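Local atomic coordinates of methylocystis parvus OBBP MbnE (Methylocystis parvus OBBP, PDB entry 5ICQ), a protein that probably binds the copper-chelating peptide methanobactin in the periplasm, as a solute-binding protein of family 5 serving its transport. Residues 527-541 and 553-566. Sequence-based numbering, arbitrary orientation.
Sequences AGAASPAIDGMISAL and AVRAYDRVLLSGFY
The Tyr557 ring lies between two leucines: Leu541 CD2 rests over one face, 4.0 Å from the ring centroid in a CH-pi contact, and Leu561 CD1 covers the opposite face from within its own helix. Ile534 CG2 comes to the edge near the ring plane, while Ile538 CG1 comes obliquely to Tyr557 CE1 at 3.5 Å. The second ring, Tyr566, carries Ala529 CB over one face and Gly564 O above the other. These aromatics belong to an antiparallel helical hairpin, in which the segments 532-541 and 553-563 run at 163° to each other, their axes approaching to 8.8 Å, an example of knobs-into-holes packing joining two helices without any hydrogen bond between them. Tyr557 is one knob, set among Ile534, Ile538, Met537 and Leu541; with CG anti to the backbone N (chi1 173°), its ring is carried along the flank of the other helix. Its hydroxyl bonds to Gln509, and Trp513 of helix 508-513 also touches the side chain. An alanine in its place is likely to leave Leu541 CD2 and Ile538 CG1 without a packing partner, open a gap between the helices and deprive Gln509 of the hydroxyl. Met537 is the reciprocal knob, held among Ala553, Ala556, Tyr557 and Val560; its chain bends at chi2 and chi3, bringing CE to 3.5 Å from Ala556 CB. Val560 CG1 meets Ile534 CG1 at 3.6 Å. Beyond the helix ends the contact continues to Tyr566, whose backbone bonds to Phe326 of strand 322-326. Ser531 is the N-cap of helix 532-541, accepting a nearly straight bond from Ile534 N, and its CB lies 4.0 Å from Tyr566 OH, the same oxygen that Ile534 CD1 approaches to 3.7 Å.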
ATOM      1  N   ALA A 527      -6.915   5.549 -16.074  1.00  4.36           N
ATOM      2  CA  ALA A 527      -6.565   6.366 -17.230  1.00  7.07           C
ATOM      3  C   ALA A 527      -6.813   5.653 -18.553  1.00  9.44           C
ATOM      4  O   ALA A 527      -6.874   6.315 -19.599  1.00  9.73           O
ATOM      5  CB  ALA A 527      -5.097   6.794 -17.144  1.00  8.15           C
ATOM      6  N   GLY A 528      -6.954   4.329 -18.540  1.00  8.82           N
ATOM      7  CA  GLY A 528      -7.050   3.607 -19.796  1.00  8.69           C
ATOM      8  C   GLY A 528      -5.725   3.478 -20.516  1.00  9.33           C
ATOM      9  O   GLY A 528      -5.699   3.448 -21.750  1.00  8.14           O
ATOM     10  N   ALA A 529      -4.624   3.394 -19.776  1.00  8.63           N
ATOM     11  CA  ALA A 529      -3.312   3.240 -20.392  1.00  9.62           C
ATOM     12  C   ALA A 529      -3.230   1.897 -21.098  1.00 10.48           C
ATOM     13  O   ALA A 529      -3.545   0.863 -20.508  1.00 10.83           O
ATOM     14  CB  ALA A 529      -2.214   3.351 -19.337  1.00  7.60           C
ATOM     15  N   ALA A 530      -2.803   1.906 -22.369  1.00  9.26           N
ATOM     16  CA  ALA A 530      -2.686   0.667 -23.151  1.00  7.73           C
ATOM     17  C   ALA A 530      -1.455   0.819 -24.045  1.00 14.49           C
ATOM     18  O   ALA A 530      -1.554   1.128 -25.234  1.00 14.60           O
ATOM     19  CB  ALA A 530      -3.957   0.381 -23.950  1.00 13.27           C
ATOM     20  N   SER A 531      -0.284   0.573 -23.456  1.00 11.36           N
ATOM     21  CA  SER A 531       1.001   0.851 -24.090  1.00 10.57           C
ATOM     22  C   SER A 531       1.834  -0.423 -24.097  1.00 11.19           C
ATOM     23  O   SER A 531       2.045  -1.026 -23.035  1.00  9.85           O
ATOM     24  CB  SER A 531       1.755   1.954 -23.337  1.00 14.86           C
ATOM     25  OG  SER A 531       3.151   1.863 -23.592  1.00 12.56           O
ATOM     26  N   PRO A 532       2.330  -0.865 -25.253  1.00 11.45           N
ATOM     27  CA  PRO A 532       3.221  -2.035 -25.242  1.00  8.66           C
ATOM     28  C   PRO A 532       4.457  -1.824 -24.391  1.00  8.39           C
ATOM     29  O   PRO A 532       4.981  -2.795 -23.833  1.00 11.68           O
ATOM     30  CB  PRO A 532       3.583  -2.224 -26.725  1.00 16.62           C
ATOM     31  CG  PRO A 532       2.471  -1.552 -27.484  1.00 20.30           C
ATOM     32  CD  PRO A 532       2.026  -0.393 -26.615  1.00 12.23           C
ATOM     33  N   ALA A 533       4.949  -0.581 -24.286  1.00 10.33           N
ATOM     34  CA  ALA A 533       6.138  -0.322 -23.475  1.00 14.96           C
ATOM     35  C   ALA A 533       5.836  -0.437 -21.985  1.00  9.38           C
ATOM     36  O   ALA A 533       6.671  -0.918 -21.208  1.00  9.49           O
ATOM     37  CB  ALA A 533       6.705   1.058 -23.801  1.00 17.50           C
ATOM     38  N   ILE A 534       4.652  -0.000 -21.549  1.00  8.86           N
ATOM     39  CA  ILE A 534       4.268  -0.250 -20.158  1.00  9.93           C
ATOM     40  C   ILE A 534       4.207  -1.746 -19.893  1.00 11.91           C
ATOM     41  O   ILE A 534       4.754  -2.247 -18.899  1.00  8.78           O
ATOM     42  CB  ILE A 534       2.921   0.417 -19.833  1.00  8.38           C
ATOM     43  CG1 ILE A 534       3.065   1.937 -19.809  1.00 10.70           C
ATOM     44  CG2 ILE A 534       2.396  -0.096 -18.496  1.00 10.37           C
ATOM     45  CD1 ILE A 534       1.703   2.628 -19.619  1.00 12.98           C
ATOM     46  N   ASP A 535       3.500  -2.476 -20.763  1.00  9.87           N
ATOM     47  CA  ASP A 535       3.369  -3.919 -20.587  1.00 14.84           C
ATOM     48  C   ASP A 535       4.736  -4.592 -20.573  1.00 13.85           C
ATOM     49  O   ASP A 535       4.971  -5.525 -19.795  1.00 11.24           O
ATOM     50  CB  ASP A 535       2.511  -4.512 -21.712  1.00 15.85           C
ATOM     51  CG  ASP A 535       1.053  -4.049 -21.664  1.00 23.87           C
ATOM     52  OD1 ASP A 535       0.655  -3.370 -20.698  1.00 19.09           O
ATOM     53  OD2 ASP A 535       0.302  -4.375 -22.608  1.00 22.70           O
ATOM     54  N   GLY A 536       5.639  -4.142 -21.451  1.00 10.88           N
ATOM     55  CA  GLY A 536       6.971  -4.727 -21.496  1.00 14.10           C
ATOM     56  C   GLY A 536       7.789  -4.447 -20.246  1.00  8.62           C
ATOM     57  O   GLY A 536       8.528  -5.312 -19.774  1.00  9.00           O
ATOM     58  N   MET A 537       7.680  -3.234 -19.695  1.00 10.38           N
ATOM     59  CA  MET A 537       8.405  -2.963 -18.456  1.00  5.55           C
ATOM     60  C   MET A 537       7.793  -3.669 -17.254  1.00  8.95           C
ATOM     61  O   MET A 537       8.529  -4.046 -16.332  1.00 10.41           O
ATOM     62  CB  MET A 537       8.522  -1.459 -18.184  1.00  6.62           C
ATOM     63  CG  MET A 537       9.344  -0.726 -19.213  1.00 11.90           C
ATOM     64  SD  MET A 537      11.044  -1.377 -19.407  1.00 18.56           S
ATOM     65  CE  MET A 537      11.647  -1.825 -17.773  1.00 34.58           C
ATOM     66  N   ILE A 538       6.474  -3.858 -17.231  1.00 10.94           N
ATOM     67  CA  ILE A 538       5.888  -4.675 -16.172  1.00  9.30           C
ATOM     68  C   ILE A 538       6.432  -6.099 -16.256  1.00 11.80           C
ATOM     69  O   ILE A 538       6.829  -6.691 -15.247  1.00 12.28           O
ATOM     70  CB  ILE A 538       4.350  -4.644 -16.254  1.00 11.70           C
ATOM     71  CG1 ILE A 538       3.838  -3.250 -15.882  1.00 14.18           C
ATOM     72  CG2 ILE A 538       3.742  -5.699 -15.323  1.00 17.10           C
ATOM     73  CD1 ILE A 538       2.351  -3.064 -16.102  1.00 17.34           C
ATOM     74  N   SER A 539       6.483  -6.657 -17.468  1.00 14.98           N
ATOM     75  CA  SER A 539       7.073  -7.984 -17.623  1.00 18.46           C
ATOM     76  C   SER A 539       8.512  -8.001 -17.132  1.00 12.27           C
ATOM     77  O   SER A 539       8.946  -8.969 -16.497  1.00 15.86           O
ATOM     78  CB  SER A 539       7.007  -8.436 -19.082  1.00 21.36           C
ATOM     79  OG  SER A 539       5.662  -8.510 -19.518  1.00 33.32           O
ATOM     80  N   ALA A 540       9.263  -6.925 -17.389  1.00 12.49           N
ATOM     81  CA  ALA A 540      10.671  -6.908 -17.007  1.00 13.59           C
ATOM     82  C   ALA A 540      10.843  -6.814 -15.496  1.00 16.12           C
ATOM     83  O   ALA A 540      11.732  -7.458 -14.927  1.00 14.79           O
ATOM     84  CB  ALA A 540      11.397  -5.748 -17.692  1.00 12.05           C
ATOM     85  N   LEU A 541      10.018  -6.011 -14.821  1.00 11.55           N
ATOM     86  CA  LEU A 541      10.150  -5.963 -13.368  1.00 13.32           C
ATOM     87  C   LEU A 541       9.626  -7.240 -12.723  1.00 15.55           C
ATOM     88  O   LEU A 541      10.087  -7.613 -11.643  1.00 16.51           O
ATOM     89  CB  LEU A 541       9.444  -4.725 -12.792  1.00 16.36           C
ATOM     90  CG  LEU A 541       7.917  -4.680 -12.734  1.00 14.33           C
ATOM     91  CD1 LEU A 541       7.391  -5.283 -11.426  1.00 16.41           C
ATOM     92  CD2 LEU A 541       7.436  -3.227 -12.889  1.00 20.45           C
ATOM     93  N   ALA A 553      14.684  -2.159 -13.447  1.00 11.39           N
ATOM     94  CA  ALA A 553      13.427  -2.280 -14.176  1.00 14.75           C
ATOM     95  C   ALA A 553      12.367  -1.327 -13.636  1.00 13.36           C
ATOM     96  O   ALA A 553      11.588  -0.760 -14.411  1.00  9.73           O
ATOM     97  CB  ALA A 553      12.923  -3.727 -14.122  1.00 15.58           C
ATOM     98  N   VAL A 554      12.295  -1.151 -12.316  1.00 10.67           N
ATOM     99  CA  VAL A 554      11.259  -0.273 -11.767  1.00  7.97           C
ATOM    100  C   VAL A 554      11.545   1.180 -12.124  1.00  8.10           C
ATOM    101  O   VAL A 554      10.624   1.948 -12.427  1.00  9.89           O
ATOM    102  CB  VAL A 554      11.131  -0.464 -10.240  1.00  9.50           C
ATOM    103  CG1 VAL A 554      10.093   0.494  -9.671  1.00 14.94           C
ATOM    104  CG2 VAL A 554      10.729  -1.894  -9.935  1.00 11.27           C
ATOM    105  N   ARG A 555      12.812   1.592 -12.069  1.00  7.60           N
ATOM    106  CA  ARG A 555      13.157   2.946 -12.506  1.00 12.39           C
ATOM    107  C   ARG A 555      12.769   3.172 -13.965  1.00 11.30           C
ATOM    108  O   ARG A 555      12.181   4.202 -14.307  1.00 12.06           O
ATOM    109  CB  ARG A 555      14.653   3.212 -12.313  1.00 14.98           C
ATOM    110  CG  ARG A 555      15.050   3.440 -10.872  1.00 16.90           C
ATOM    111  CD  ARG A 555      16.544   3.647 -10.751  1.00 20.98           C
ATOM    112  NE  ARG A 555      16.946   3.772  -9.354  1.00 18.77           N
ATOM    113  CZ  ARG A 555      18.200   3.970  -8.951  1.00 27.45           C
ATOM    114  NH1 ARG A 555      19.179   4.062  -9.842  1.00 24.59           N
ATOM    115  NH2 ARG A 555      18.476   4.062  -7.655  1.00 18.62           N
ATOM    116  N   ALA A 556      13.090   2.220 -14.843  1.00 10.82           N
ATOM    117  CA  ALA A 556      12.687   2.365 -16.244  1.00 11.08           C
ATOM    118  C   ALA A 556      11.170   2.387 -16.378  1.00  9.99           C
ATOM    119  O   ALA A 556      10.614   3.154 -17.173  1.00  9.26           O
ATOM    120  CB  ALA A 556      13.280   1.236 -17.089  1.00  9.91           C
ATOM    121  N   TYR A 557      10.487   1.529 -15.626  1.00  8.71           N
ATOM    122  CA  TYR A 557       9.026   1.522 -15.605  1.00  8.84           C
ATOM    123  C   TYR A 557       8.466   2.879 -15.169  1.00  8.26           C
ATOM    124  O   TYR A 557       7.528   3.408 -15.781  1.00  8.55           O
ATOM    125  CB  TYR A 557       8.581   0.392 -14.671  1.00  7.48           C
ATOM    126  CG  TYR A 557       7.105   0.292 -14.352  1.00 10.26           C
ATOM    127  CD1 TYR A 557       6.161   0.120 -15.352  1.00 12.73           C
ATOM    128  CD2 TYR A 557       6.668   0.309 -13.038  1.00  6.74           C
ATOM    129  CE1 TYR A 557       4.807  -0.008 -15.041  1.00  7.73           C
ATOM    130  CE2 TYR A 557       5.324   0.168 -12.718  1.00  9.45           C
ATOM    131  CZ  TYR A 557       4.400   0.018 -13.728  1.00  9.58           C
ATOM    132  OH  TYR A 557       3.049  -0.109 -13.423  1.00 10.59           O
ATOM    133  N   ASP A 558       9.042   3.460 -14.114  1.00  8.45           N
ATOM    134  CA  ASP A 558       8.648   4.792 -13.655  1.00  8.36           C
ATOM    135  C   ASP A 558       8.750   5.808 -14.789  1.00 12.56           C
ATOM    136  O   ASP A 558       7.823   6.593 -15.019  1.00  8.45           O
ATOM    137  CB  ASP A 558       9.540   5.202 -12.469  1.00  7.77           C
ATOM    138  CG  ASP A 558       9.001   6.407 -11.680  1.00 11.94           C
ATOM    139  OD1 ASP A 558       7.768   6.549 -11.555  1.00  9.87           O
ATOM    140  OD2 ASP A 558       9.825   7.209 -11.159  1.00 12.78           O
ATOM    141  N   ARG A 559       9.872   5.790 -15.522  1.00  7.83           N
ATOM    142  CA  ARG A 559      10.050   6.725 -16.635  1.00  7.87           C
ATOM    143  C   ARG A 559       8.968   6.564 -17.692  1.00 10.79           C
ATOM    144  O   ARG A 559       8.495   7.559 -18.253  1.00  8.45           O
ATOM    145  CB  ARG A 559      11.428   6.545 -17.282  1.00  5.76           C
ATOM    146  CG  ARG A 559      12.566   6.616 -16.265  1.00  8.40           C
ATOM    147  CD  ARG A 559      13.948   6.726 -16.907  1.00  9.49           C
ATOM    148  NE  ARG A 559      14.947   6.382 -15.898  1.00 10.71           N
ATOM    149  CZ  ARG A 559      15.620   7.271 -15.181  1.00 12.82           C
ATOM    150  NH1 ARG A 559      15.369   8.565 -15.366  1.00  9.40           N
ATOM    151  NH2 ARG A 559      16.492   6.868 -14.264  1.00  8.74           N
ATOM    152  N   VAL A 560       8.593   5.322 -18.008  1.00  5.84           N
ATOM    153  CA  VAL A 560       7.564   5.106 -19.030  1.00  6.75           C
ATOM    154  C   VAL A 560       6.210   5.611 -18.547  1.00  7.33           C
ATOM    155  O   VAL A 560       5.481   6.280 -19.289  1.00  6.49           O
ATOM    156  CB  VAL A 560       7.509   3.619 -19.424  1.00  9.55           C
ATOM    157  CG1 VAL A 560       6.324   3.352 -20.350  1.00 11.42           C
ATOM    158  CG2 VAL A 560       8.824   3.186 -20.109  1.00  9.04           C
ATOM    159  N   LEU A 561       5.847   5.308 -17.299  1.00  9.58           N
ATOM    160  CA  LEU A 561       4.582   5.812 -16.762  1.00 10.42           C
ATOM    161  C   LEU A 561       4.552   7.332 -16.763  1.00  8.89           C
ATOM    162  O   LEU A 561       3.565   7.944 -17.189  1.00  8.47           O
ATOM    163  CB  LEU A 561       4.369   5.294 -15.342  1.00 10.49           C
ATOM    164  CG  LEU A 561       4.059   3.809 -15.165  1.00 12.81           C
ATOM    165  CD1 LEU A 561       3.832   3.520 -13.673  1.00  8.35           C
ATOM    166  CD2 LEU A 561       2.821   3.426 -15.988  1.00 11.20           C
ATOM    167  N   LEU A 562       5.609   7.961 -16.248  1.00  4.45           N
ATOM    168  CA  LEU A 562       5.620   9.420 -16.174  1.00  6.28           C
ATOM    169  C   LEU A 562       5.557  10.041 -17.562  1.00  7.99           C
ATOM    170  O   LEU A 562       4.923  11.088 -17.747  1.00  6.43           O
ATOM    171  CB  LEU A 562       6.868   9.906 -15.429  1.00  5.84           C
ATOM    172  CG  LEU A 562       6.901   9.562 -13.940  1.00 10.42           C
ATOM    173  CD1 LEU A 562       8.313   9.803 -13.340  1.00 10.37           C
ATOM    174  CD2 LEU A 562       5.870  10.409 -13.200  1.00 11.19           C
ATOM    175  N   SER A 563       6.232   9.425 -18.544  1.00  8.64           N
ATOM    176  CA  SER A 563       6.299   9.979 -19.892  1.00  7.99           C
ATOM    177  C   SER A 563       4.968   9.924 -20.618  1.00  9.48           C
ATOM    178  O   SER A 563       4.827  10.579 -21.655  1.00  9.20           O
ATOM    179  CB  SER A 563       7.351   9.247 -20.729  1.00  9.71           C
ATOM    180  OG  SER A 563       8.642   9.557 -20.249  1.00 11.22           O
ATOM    181  N   GLY A 564       4.009   9.154 -20.116  1.00  8.58           N
ATOM    182  CA  GLY A 564       2.681   9.148 -20.693  1.00  7.96           C
ATOM    183  C   GLY A 564       1.775  10.255 -20.207  1.00 12.09           C
ATOM    184  O   GLY A 564       0.744  10.516 -20.836  1.00  7.90           O
ATOM    185  N   PHE A 565       2.135  10.924 -19.109  1.00  6.28           N
ATOM    186  CA  PHE A 565       1.305  11.987 -18.548  1.00  8.52           C
ATOM    187  C   PHE A 565      -0.141  11.521 -18.405  1.00  9.71           C
ATOM    188  O   PHE A 565      -1.093  12.212 -18.788  1.00  7.43           O
ATOM    189  CB  PHE A 565       1.421  13.261 -19.395  1.00  6.80           C
ATOM    190  CG  PHE A 565       2.827  13.776 -19.441  1.00  7.92           C
ATOM    191  CD1 PHE A 565       3.308  14.576 -18.417  1.00 12.61           C
ATOM    192  CD2 PHE A 565       3.707  13.363 -20.444  1.00 13.92           C
ATOM    193  CE1 PHE A 565       4.639  15.011 -18.421  1.00 14.42           C
ATOM    194  CE2 PHE A 565       5.033  13.792 -20.457  1.00 15.15           C
ATOM    195  CZ  PHE A 565       5.499  14.616 -19.444  1.00 11.84           C
ATOM    196  N   TYR A 566      -0.293  10.313 -17.853  1.00  7.24           N
ATOM    197  CA  TYR A 566      -1.621   9.775 -17.587  1.00  7.58           C
ATOM    198  C   TYR A 566      -2.267  10.448 -16.394  1.00  5.57           C
ATOM    199  O   TYR A 566      -3.501  10.423 -16.265  1.00  7.44           O
ATOM    200  CB  TYR A 566      -1.545   8.266 -17.340  1.00  7.89           C
ATOM    201  CG  TYR A 566      -0.942   7.520 -18.506  1.00  9.99           C
ATOM    202  CD1 TYR A 566      -1.650   7.357 -19.693  1.00 11.29           C
ATOM    203  CD2 TYR A 566       0.341   6.985 -18.423  1.00 11.50           C
ATOM    204  CE1 TYR A 566      -1.089   6.672 -20.782  1.00 15.24           C
ATOM    205  CE2 TYR A 566       0.904   6.303 -19.499  1.00 13.07           C
ATOM    206  CZ  TYR A 566       0.187   6.160 -20.668  1.00 15.49           C
ATOM    207  OH  TYR A 566       0.761   5.476 -21.708  1.00 17.53           O
TER